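ORF98 PTP-2 (Cydia pomonella granulosis virus, PDB 6I28) probably dephosphorylates phosphotyrosine and phosphoserine or phosphothreonine in proteins, as a viral member of the dual-specificity phosphatase family. Local coordinates at residues F23-V34 and A51-L59. Sequence-based numbering, arbitrary orientation.
Sequences FYGDVIAMRHFV and APIKRALYL
The segments of helices 27-36 and 51-57 run roughly in the same direction, their axes 9.5 Å apart at closest and inclined at 47°, with V27 abreast of I53 and R31 abreast of L57. On the facing side of its helix, A56 has just a methyl, which lets V27 come up to it, CG2 lying 3.5 Å from A56 CB. I53 fills the wider end. Its CD1 stands over the centre of the F23 ring, 3.7 Å from the centroid in a CH-pi contact, while the backbone N of G25 covers the opposite face; its other branch, CG2, touches M30 SD at 3.8 Å. M30, unbranched and extended, reaches across I53 and L57 at about a right angle. In this dual-specificity phosphatase fold the helices are successive beta-alpha-beta connections between parallel strands, 18-21 to 41-46 and 41-46 to 64-68, and so lie side by side on the central sheet, M30 and I53 meeting H103 and L57 meeting V42. L57 CD2 lies 3.6 Å from R31 CA. With CG anti to the backbone N (chi1 178°), the long R31 chain carries its guanidinium from L57 CD2 to the A56 carbonyl, where NH1 donates to A56 O (2.9 Å) in the carbonyl plane through a bent bond (N-H...O 141°).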
ATOM      1  N   PHE A  23       9.243  -3.754  -8.125  1.00 24.57           N
ATOM      2  CA  PHE A  23       9.256  -4.886  -9.042  1.00 26.88           C
ATOM      3  C   PHE A  23      10.222  -4.535 -10.159  1.00 27.83           C
ATOM      4  O   PHE A  23      10.101  -3.468 -10.794  1.00 26.60           O
ATOM      5  CB  PHE A  23       7.852  -5.242  -9.592  1.00 28.54           C
ATOM      6  CG  PHE A  23       7.902  -6.412 -10.559  1.00 30.29           C
ATOM      7  CD1 PHE A  23       8.212  -7.684 -10.091  1.00 30.28           C
ATOM      8  CD2 PHE A  23       7.680  -6.238 -11.918  1.00 31.44           C
ATOM      9  CE1 PHE A  23       8.323  -8.765 -10.955  1.00 31.08           C
ATOM     10  CE2 PHE A  23       7.786  -7.313 -12.786  1.00 32.09           C
ATOM     11  CZ  PHE A  23       8.128  -8.581 -12.291  1.00 32.29           C
ATOM     12  N   TYR A  24      11.165  -5.441 -10.438  1.00 29.68           N
ATOM     13  CA  TYR A  24      12.260  -5.142 -11.357  1.00 33.42           C
ATOM     14  C   TYR A  24      12.441  -6.243 -12.382  1.00 34.38           C
ATOM     15  O   TYR A  24      13.490  -6.300 -13.031  1.00 34.30           O
ATOM     16  CB  TYR A  24      13.565  -4.906 -10.590  1.00 37.81           C
ATOM     17  CG  TYR A  24      13.374  -3.966  -9.441  1.00 43.63           C
ATOM     18  CD1 TYR A  24      13.548  -2.600  -9.604  1.00 47.17           C
ATOM     19  CD2 TYR A  24      12.953  -4.438  -8.208  1.00 45.01           C
ATOM     20  CE1 TYR A  24      13.331  -1.723  -8.549  1.00 48.38           C
ATOM     21  CE2 TYR A  24      12.718  -3.575  -7.158  1.00 47.37           C
ATOM     22  CZ  TYR A  24      12.926  -2.222  -7.334  1.00 49.56           C
ATOM     23  OH  TYR A  24      12.708  -1.359  -6.281  1.00 54.24           O
ATOM     24  N   GLY A  25      11.419  -7.079 -12.568  1.00 33.97           N
ATOM     25  CA  GLY A  25      11.404  -8.051 -13.638  1.00 34.14           C
ATOM     26  C   GLY A  25      11.939  -9.405 -13.257  1.00 33.86           C
ATOM     27  O   GLY A  25      12.049 -10.286 -14.133  1.00 35.10           O
ATOM     28  N   ASP A  26      12.302  -9.595 -11.988  1.00 32.51           N
ATOM     29  CA  ASP A  26      12.740 -10.890 -11.481  1.00 35.41           C
ATOM     30  C   ASP A  26      11.633 -11.412 -10.574  1.00 36.25           C
ATOM     31  O   ASP A  26      11.589 -11.149  -9.362  1.00 35.32           O
ATOM     32  CB  ASP A  26      14.072 -10.791 -10.770  1.00 36.71           C
ATOM     33  CG  ASP A  26      14.575 -12.137 -10.287  1.00 38.92           C
ATOM     34  OD1 ASP A  26      13.835 -13.151 -10.348  1.00 38.46           O
ATOM     35  OD2 ASP A  26      15.719 -12.185  -9.822  1.00 41.58           O
ATOM     36  N   VAL A  27      10.729 -12.183 -11.160  1.00 40.05           N
ATOM     37  CA  VAL A  27       9.663 -12.716 -10.332  1.00 41.94           C
ATOM     38  C   VAL A  27      10.196 -13.785  -9.393  1.00 40.79           C
ATOM     39  O   VAL A  27       9.560 -14.069  -8.377  1.00 40.09           O
ATOM     40  CB  VAL A  27       8.522 -13.275 -11.197  1.00 41.56           C
ATOM     41  CG1 VAL A  27       7.879 -12.165 -12.002  1.00 43.43           C
ATOM     42  CG2 VAL A  27       9.035 -14.335 -12.127  1.00 41.35           C
ATOM     43  N   ILE A  28      11.330 -14.410  -9.721  1.00 41.13           N
ATOM     44  CA  ILE A  28      11.867 -15.486  -8.881  1.00 40.50           C
ATOM     45  C   ILE A  28      12.372 -14.925  -7.562  1.00 37.10           C
ATOM     46  O   ILE A  28      12.093 -15.469  -6.483  1.00 38.48           O
ATOM     47  CB  ILE A  28      12.987 -16.253  -9.615  1.00 46.97           C
ATOM     48  CG1 ILE A  28      12.430 -16.898 -10.885  1.00 53.91           C
ATOM     49  CG2 ILE A  28      13.576 -17.305  -8.711  1.00 47.85           C
ATOM     50  CD1 ILE A  28      11.436 -18.008 -10.646  1.00 55.65           C
ATOM     51  N   ALA A  29      13.132 -13.835  -7.625  1.00 33.66           N
ATOM     52  CA  ALA A  29      13.497 -13.120  -6.407  1.00 32.78           C
ATOM     53  C   ALA A  29      12.259 -12.721  -5.599  1.00 30.45           C
ATOM     54  O   ALA A  29      12.215 -12.896  -4.383  1.00 31.15           O
ATOM     55  CB  ALA A  29      14.339 -11.901  -6.773  1.00 33.31           C
ATOM     56  N   MET A  30      11.235 -12.173  -6.260  1.00 28.08           N
ATOM     57  CA  MET A  30      10.024 -11.772  -5.570  1.00 27.41           C
ATOM     58  C   MET A  30       9.344 -12.969  -4.929  1.00 27.54           C
ATOM     59  O   MET A  30       8.917 -12.913  -3.779  1.00 25.29           O
ATOM     60  CB  MET A  30       9.093 -11.099  -6.557  1.00 28.23           C
ATOM     61  CG  MET A  30       7.836 -10.579  -5.944  1.00 28.56           C
ATOM     62  SD  MET A  30       6.686 -10.009  -7.194  1.00 29.89           S
ATOM     63  CE  MET A  30       5.632  -9.060  -6.204  1.00 30.84           C
ATOM     64  N   ARG A  31       9.222 -14.065  -5.671  1.00 29.85           N
ATOM     65  CA  ARG A  31       8.631 -15.270  -5.103  1.00 34.14           C
ATOM     66  C   ARG A  31       9.422 -15.751  -3.896  1.00 34.23           C
ATOM     67  O   ARG A  31       8.835 -16.110  -2.871  1.00 34.11           O
ATOM     68  CB  ARG A  31       8.541 -16.338  -6.196  1.00 39.69           C
ATOM     69  CG  ARG A  31       7.973 -17.671  -5.732  1.00 44.99           C
ATOM     70  CD  ARG A  31       8.033 -18.710  -6.861  1.00 51.24           C
ATOM     71  NE  ARG A  31       7.865 -20.080  -6.393  1.00 56.86           N
ATOM     72  CZ  ARG A  31       6.693 -20.698  -6.271  1.00 61.24           C
ATOM     73  NH1 ARG A  31       5.565 -20.074  -6.587  1.00 63.02           N
ATOM     74  NH2 ARG A  31       6.656 -21.965  -5.843  1.00 62.08           N
ATOM     75  N   HIS A  32      10.750 -15.730  -3.979  1.00 34.91           N
ATOM     76  CA  HIS A  32      11.587 -16.125  -2.849  1.00 35.95           C
ATOM     77  C   HIS A  32      11.329 -15.253  -1.625  1.00 32.83           C
ATOM     78  O   HIS A  32      11.221 -15.759  -0.509  1.00 30.75           O
ATOM     79  CB  HIS A  32      13.045 -16.044  -3.258  1.00 43.46           C
ATOM     80  CG  HIS A  32      14.006 -16.546  -2.229  1.00 52.40           C
ATOM     81  ND1 HIS A  32      14.738 -15.701  -1.417  1.00 57.57           N
ATOM     82  CD2 HIS A  32      14.394 -17.803  -1.906  1.00 57.17           C
ATOM     83  CE1 HIS A  32      15.535 -16.416  -0.640  1.00 58.89           C
ATOM     84  NE2 HIS A  32      15.345 -17.693  -0.915  1.00 57.55           N
ATOM     85  N   PHE A  33      11.183 -13.940  -1.822  1.00 31.32           N
ATOM     86  CA  PHE A  33      10.897 -13.036  -0.708  1.00 27.11           C
ATOM     87  C   PHE A  33       9.529 -13.318  -0.093  1.00 24.59           C
ATOM     88  O   PHE A  33       9.384 -13.381   1.141  1.00 25.48           O
ATOM     89  CB  PHE A  33      10.986 -11.602  -1.186  1.00 26.49           C
ATOM     90  CG  PHE A  33      10.726 -10.594  -0.111  1.00 26.76           C
ATOM     91  CD1 PHE A  33       9.422 -10.270   0.289  1.00 27.02           C
ATOM     92  CD2 PHE A  33      11.798  -9.968   0.519  1.00 27.65           C
ATOM     93  CE1 PHE A  33       9.197  -9.342   1.279  1.00 27.96           C
ATOM     94  CE2 PHE A  33      11.579  -9.051   1.494  1.00 27.66           C
ATOM     95  CZ  PHE A  33      10.261  -8.725   1.890  1.00 27.53           C
ATOM     96  N   VAL A  34       8.515 -13.477  -0.937  1.00 22.58           N
ATOM     97  CA  VAL A  34       7.163 -13.734  -0.457  1.00 23.12           C
ATOM     98  C   VAL A  34       7.126 -15.005   0.386  1.00 24.41           C
ATOM     99  O   VAL A  34       6.545 -15.023   1.486  1.00 25.89           O
ATOM    100  CB  VAL A  34       6.205 -13.833  -1.663  1.00 23.48           C
ATOM    101  CG1 VAL A  34       4.939 -14.514  -1.274  1.00 24.67           C
ATOM    102  CG2 VAL A  34       5.960 -12.464  -2.266  1.00 21.48           C
ATOM    103  N   ALA A  51      -0.182 -10.522 -15.168  1.00 44.52           N
ATOM    104  CA  ALA A  51      -0.397 -11.965 -15.248  1.00 46.93           C
ATOM    105  C   ALA A  51       0.872 -12.774 -14.998  1.00 47.36           C
ATOM    106  O   ALA A  51       0.789 -13.841 -14.359  1.00 46.50           O
ATOM    107  CB  ALA A  51      -0.990 -12.312 -16.618  1.00 48.39           C
ATOM    108  N   PRO A  52       2.043 -12.344 -15.449  1.00 47.14           N
ATOM    109  CA  PRO A  52       3.268 -13.096 -15.121  1.00 44.86           C
ATOM    110  C   PRO A  52       3.581 -13.088 -13.644  1.00 39.64           C
ATOM    111  O   PRO A  52       4.087 -14.089 -13.108  1.00 38.68           O
ATOM    112  CB  PRO A  52       4.356 -12.356 -15.909  1.00 46.47           C
ATOM    113  CG  PRO A  52       3.575 -11.668 -17.067  1.00 47.98           C
ATOM    114  CD  PRO A  52       2.253 -11.304 -16.475  1.00 48.75           C
ATOM    115  N   ILE A  53       3.343 -11.966 -12.966  1.00 34.34           N
ATOM    116  CA  ILE A  53       3.581 -11.933 -11.529  1.00 32.13           C
ATOM    117  C   ILE A  53       2.600 -12.859 -10.826  1.00 31.61           C
ATOM    118  O   ILE A  53       2.980 -13.616  -9.934  1.00 30.85           O
ATOM    119  CB  ILE A  53       3.489 -10.503 -10.980  1.00 31.67           C
ATOM    120  CG1 ILE A  53       4.506  -9.613 -11.676  1.00 31.20           C
ATOM    121  CG2 ILE A  53       3.775 -10.511  -9.505  1.00 32.41           C
ATOM    122  CD1 ILE A  53       4.397  -8.179 -11.269  1.00 29.54           C
ATOM    123  N   LYS A  54       1.313 -12.783 -11.203  1.00 32.74           N
ATOM    124  CA  LYS A  54       0.314 -13.682 -10.623  1.00 36.43           C
ATOM    125  C   LYS A  54       0.713 -15.136 -10.839  1.00 38.41           C
ATOM    126  O   LYS A  54       0.623 -15.957  -9.928  1.00 35.93           O
ATOM    127  CB  LYS A  54      -1.063 -13.436 -11.245  1.00 38.88           C
ATOM    128  CG  LYS A  54      -1.739 -12.206 -10.721  1.00 42.48           C
ATOM    129  CD  LYS A  54      -3.274 -12.196 -10.868  1.00 45.35           C
ATOM    130  CE  LYS A  54      -3.872 -10.986 -10.078  1.00 47.79           C
ATOM    131  NZ  LYS A  54      -5.342 -11.023  -9.857  1.00 47.86           N
ATOM    132  N   ARG A  55       1.138 -15.473 -12.056  1.00 43.41           N
ATOM    133  CA  ARG A  55       1.489 -16.850 -12.358  1.00 44.06           C
ATOM    134  C   ARG A  55       2.686 -17.303 -11.532  1.00 41.03           C
ATOM    135  O   ARG A  55       2.690 -18.406 -10.977  1.00 42.80           O
ATOM    136  CB  ARG A  55       1.781 -16.997 -13.854  1.00 46.76           C
ATOM    137  CG  ARG A  55       1.883 -18.467 -14.307  1.00 50.86           C
ATOM    138  CD  ARG A  55       1.751 -18.641 -15.858  1.00 53.55           C
ATOM    139  NE  ARG A  55       0.743 -17.726 -16.391  1.00 56.05           N
ATOM    140  CZ  ARG A  55       0.953 -16.860 -17.371  1.00 57.20           C
ATOM    141  NH1 ARG A  55       2.132 -16.797 -17.960  1.00 57.49           N
ATOM    142  NH2 ARG A  55      -0.029 -16.065 -17.764  1.00 57.54           N
ATOM    143  N   ALA A  56       3.703 -16.454 -11.407  1.00 38.34           N
ATOM    144  CA  ALA A  56       4.920 -16.904 -10.742  1.00 37.48           C
ATOM    145  C   ALA A  56       4.695 -17.049  -9.252  1.00 36.71           C
ATOM    146  O   ALA A  56       5.206 -17.992  -8.639  1.00 37.11           O
ATOM    147  CB  ALA A  56       6.069 -15.938 -11.017  1.00 39.73           C
ATOM    148  N   LEU A  57       3.937 -16.121  -8.647  1.00 34.57           N
ATOM    149  CA  LEU A  57       3.664 -16.232  -7.214  1.00 32.80           C
ATOM    150  C   LEU A  57       2.677 -17.355  -6.905  1.00 30.87           C
ATOM    151  O   LEU A  57       2.806 -18.049  -5.889  1.00 30.89           O
ATOM    152  CB  LEU A  57       3.114 -14.926  -6.689  1.00 31.14           C
ATOM    153  CG  LEU A  57       4.046 -13.714  -6.796  1.00 31.80           C
ATOM    154  CD1 LEU A  57       3.427 -12.573  -6.062  1.00 31.56           C
ATOM    155  CD2 LEU A  57       5.390 -14.039  -6.198  1.00 32.74           C
ATOM    156  N   TYR A  58       1.678 -17.529  -7.762  1.00 31.86           N
ATOM    157  CA  TYR A  58       0.736 -18.637  -7.693  1.00 32.94           C
ATOM    158  C   TYR A  58      -0.001 -18.682  -6.358  1.00 30.62           C
ATOM    159  O   TYR A  58      -0.161 -19.734  -5.747  1.00 32.05           O
ATOM    160  CB  TYR A  58       1.400 -19.985  -7.968  1.00 37.82           C
ATOM    161  CG  TYR A  58       0.465 -20.900  -8.688  1.00 40.75           C
ATOM    162  CD1 TYR A  58       0.259 -20.774 -10.050  1.00 42.85           C
ATOM    163  CD2 TYR A  58      -0.241 -21.894  -8.011  1.00 43.45           C
ATOM    164  CE1 TYR A  58      -0.601 -21.606 -10.713  1.00 44.34           C
ATOM    165  CE2 TYR A  58      -1.101 -22.734  -8.677  1.00 45.93           C
ATOM    166  CZ  TYR A  58      -1.280 -22.588 -10.022  1.00 46.70           C
ATOM    167  OH  TYR A  58      -2.128 -23.449 -10.693  1.00 50.41           O
ATOM    168  N   LEU A  59      -0.494 -17.541  -5.921  1.00 28.55           N
ATOM    169  CA  LEU A  59      -1.149 -17.522  -4.629  1.00 26.96           C
ATOM    170  C   LEU A  59      -2.563 -18.013  -4.791  1.00 27.65           C
ATOM    171  O   LEU A  59      -3.081 -18.034  -5.913  1.00 27.68           O
ATOM    172  CB  LEU A  59      -1.123 -16.122  -4.030  1.00 28.11           C
ATOM    173  CG  LEU A  59       0.261 -15.556  -3.743  1.00 32.35           C
ATOM    174  CD1 LEU A  59       0.232 -14.110  -3.639  1.00 32.72           C
ATOM    175  CD2 LEU A  59       0.819 -16.136  -2.449  1.00 33.60           C
TER